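Local structure of CLIP-associating protein (Drosophila melanogaster, 4G3A) at residues A[146-149]-A[150-154]. The protein tracks microtubule plus ends and stabilises dynamic microtubules during mitotic spindle formation, this chain being its N-terminal TOG-like domain. Residues are numbered along the deposited sequence; the frame is centred on the assembly and turned at random.
Sequences EEFL and QTIVN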
ATOM      1  N   GLU A 146      -2.680  10.891  -1.584  1.00 24.09           N
ATOM      2  CA  GLU A 146      -1.877  10.837  -2.799  1.00 24.56           C
ATOM      3  C   GLU A 146      -1.245   9.459  -3.039  1.00 24.75           C
ATOM      4  O   GLU A 146      -1.241   8.957  -4.163  1.00 27.98           O
ATOM      5  CB  GLU A 146      -0.771  11.883  -2.742  1.00 25.82           C
ATOM      6  CG  GLU A 146       0.091  11.882  -3.990  1.00 33.21           C
ATOM      7  CD  GLU A 146       1.237  12.858  -3.901  1.00 45.74           C
ATOM      8  OE1 GLU A 146       1.404  13.480  -2.833  1.00 43.88           O
ATOM      9  OE2 GLU A 146       1.972  12.999  -4.900  1.00 56.83           O
ATOM     10  N   GLU A 147      -0.696   8.862  -1.982  1.00 24.84           N
ATOM     11  CA  GLU A 147      -0.069   7.551  -2.100  1.00 21.65           C
ATOM     12  C   GLU A 147      -1.093   6.503  -2.528  1.00 21.17           C
ATOM     13  O   GLU A 147      -0.806   5.653  -3.377  1.00 27.70           O
ATOM     14  CB  GLU A 147       0.614   7.146  -0.782  1.00 24.07           C
ATOM     15  CG  GLU A 147       1.914   7.885  -0.489  1.00 31.85           C
ATOM     16  CD  GLU A 147       3.040   7.475  -1.423  1.00 38.25           C
ATOM     17  OE1 GLU A 147       2.974   6.360  -1.993  1.00 31.65           O
ATOM     18  OE2 GLU A 147       3.992   8.266  -1.581  1.00 35.54           O
ATOM     19  N   PHE A 148      -2.286   6.569  -1.945  1.00 22.79           N
ATOM     20  CA  PHE A 148      -3.316   5.605  -2.282  1.00 24.96           C
ATOM     21  C   PHE A 148      -3.690   5.653  -3.762  1.00 24.68           C
ATOM     22  O   PHE A 148      -3.869   4.603  -4.385  1.00 24.10           O
ATOM     23  CB  PHE A 148      -4.560   5.742  -1.397  1.00 24.91           C
ATOM     24  CG  PHE A 148      -5.700   4.870  -1.849  1.00 20.74           C
ATOM     25  CD1 PHE A 148      -5.523   3.497  -1.971  1.00 24.37           C
ATOM     26  CD2 PHE A 148      -6.932   5.428  -2.197  1.00 27.09           C
ATOM     27  CE1 PHE A 148      -6.552   2.690  -2.413  1.00 31.50           C
ATOM     28  CE2 PHE A 148      -7.975   4.620  -2.636  1.00 22.68           C
ATOM     29  CZ  PHE A 148      -7.782   3.256  -2.738  1.00 21.73           C
ATOM     30  N   LEU A 149      -3.792   6.858  -4.328  1.00 23.48           N
ATOM     31  CA  LEU A 149      -4.043   6.979  -5.767  1.00 22.75           C
ATOM     32  C   LEU A 149      -2.950   6.238  -6.530  1.00 24.51           C
ATOM     33  O   LEU A 149      -3.231   5.553  -7.508  1.00 22.63           O
ATOM     34  CB  LEU A 149      -4.140   8.446  -6.202  1.00 24.18           C
ATOM     35  CG  LEU A 149      -5.390   9.175  -5.683  1.00 25.96           C
ATOM     36  CD1 LEU A 149      -5.303  10.678  -5.903  1.00 23.80           C
ATOM     37  CD2 LEU A 149      -6.676   8.609  -6.292  1.00 25.89           C
ATOM     38  N   GLN A 150      -1.713   6.344  -6.057  1.00 23.79           N
ATOM     39  CA  GLN A 150      -0.600   5.666  -6.712  1.00 26.14           C
ATOM     40  C   GLN A 150      -0.710   4.149  -6.556  1.00 27.50           C
ATOM     41  O   GLN A 150      -0.346   3.395  -7.460  1.00 24.59           O
ATOM     42  CB  GLN A 150       0.735   6.183  -6.173  1.00 27.87           C
ATOM     43  CG  GLN A 150       1.953   5.590  -6.864  1.00 35.63           C
ATOM     44  CD  GLN A 150       2.084   6.033  -8.303  1.00 42.85           C
ATOM     45  OE1 GLN A 150       2.246   5.207  -9.211  1.00 40.91           O
ATOM     46  NE2 GLN A 150       2.007   7.344  -8.527  1.00 36.16           N
ATOM     47  N   THR A 151      -1.221   3.699  -5.409  1.00 23.71           N
ATOM     48  CA  THR A 151      -1.445   2.274  -5.204  1.00 22.57           C
ATOM     49  C   THR A 151      -2.426   1.752  -6.246  1.00 21.57           C
ATOM     50  O   THR A 151      -2.255   0.657  -6.784  1.00 23.64           O
ATOM     51  CB  THR A 151      -2.025   1.978  -3.801  1.00 27.46           C
ATOM     52  OG1 THR A 151      -1.147   2.495  -2.791  1.00 26.84           O
ATOM     53  CG2 THR A 151      -2.214   0.480  -3.610  1.00 26.72           C
ATOM     54  N   ILE A 152      -3.476   2.524  -6.509  1.00 21.27           N
ATOM     55  CA  ILE A 152      -4.444   2.149  -7.535  1.00 23.41           C
ATOM     56  C   ILE A 152      -3.765   2.048  -8.896  1.00 23.59           C
ATOM     57  O   ILE A 152      -3.952   1.075  -9.644  1.00 25.63           O
ATOM     58  CB  ILE A 152      -5.568   3.191  -7.647  1.00 21.27           C
ATOM     59  CG1 ILE A 152      -6.431   3.197  -6.383  1.00 26.15           C
ATOM     60  CG2 ILE A 152      -6.410   2.931  -8.896  1.00 23.11           C
ATOM     61  CD1 ILE A 152      -7.476   4.310  -6.367  1.00 24.53           C
ATOM     62  N   VAL A 153      -2.974   3.058  -9.216  1.00 23.82           N
ATOM     63  CA  VAL A 153      -2.269   3.085 -10.509  1.00 21.50           C
ATOM     64  C   VAL A 153      -1.376   1.848 -10.658  1.00 22.75           C
ATOM     65  O   VAL A 153      -1.400   1.165 -11.694  1.00 24.25           O
ATOM     66  CB  VAL A 153      -1.454   4.376 -10.681  1.00 31.26           C
ATOM     67  CG1 VAL A 153      -0.438   4.229 -11.820  1.00 29.34           C
ATOM     68  CG2 VAL A 153      -2.392   5.567 -10.966  1.00 29.67           C
ATOM     69  N   ASN A 154      -0.613   1.545  -9.615  1.00 26.68           N
ATOM     70  CA  ASN A 154       0.320   0.411  -9.667  1.00 29.51           C
ATOM     71  C   ASN A 154      -0.420  -0.910  -9.806  1.00 24.30           C
ATOM     72  O   ASN A 154      -0.007  -1.779 -10.567  1.00 24.32           O
ATOM     73  CB  ASN A 154       1.215   0.362  -8.422  1.00 27.48           C
ATOM     74  CG  ASN A 154       2.149   1.553  -8.311  1.00 27.82           C
ATOM     75  OD1 ASN A 154       2.654   1.855  -7.232  1.00 33.20           O
ATOM     76  ND2 ASN A 154       2.379   2.239  -9.423  1.00 25.83           N
TER
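One face of the Phe148 ring is taken by Ile152, one helical turn further on, whose CD1 methyl makes a CH-pi contact 4.1 Å from the ring centroid and 29° off the normal. CG1 of Ile152 lies over the same face but displaced toward the rim, so the ethyl branch, rather than a single methyl, runs across the ring. With its CG anti to the backbone N (chi1 173°), the phenyl group stands out from the helix surface, and Ile152, its CG1 beside the backbone N (chi1 -67°), turns the ethyl branch back over it. Thr151 CB approaches the ring obliquely, 4.2 Å from Phe148 CD1, and Phe137 meets it in an edge-to-face stack. Leu149 extends the apolar patch more loosely, its CD2 lying 4.4 Å from Ile152 CD1. With an alanine here in place of Phe148, the ethyl branch of Ile152 would probably lose its aromatic partner and a gap is likely to open toward helix 125-136, where the ring packs on Leu132, Ala133 and Cys136.

The backbone beneath these side chains is regular: Ile152 N donates to Phe148 O at 3.0 Å, and Thr151 N to Glu147 O at 2.8 Å. On the more polar side, Gln150 bends at chi2 and its OE1 accepts a weak bond from Asn154 ND2 at 3.0 Å. The side chains of Glu147 and Thr151 instead look beyond this helix, since both hydrogen-bond to Gln111, which thereby ties helix 142-159 to helix 104-119. Leu149 and Val153, meanwhile, pack against helix 182-199. This i to i+4 pairing of an aromatic and a branched aliphatic residue illustrates how one helix presents an apolar stripe to its neighbours in the stacked helical array of a HEAT-repeat TOG domain.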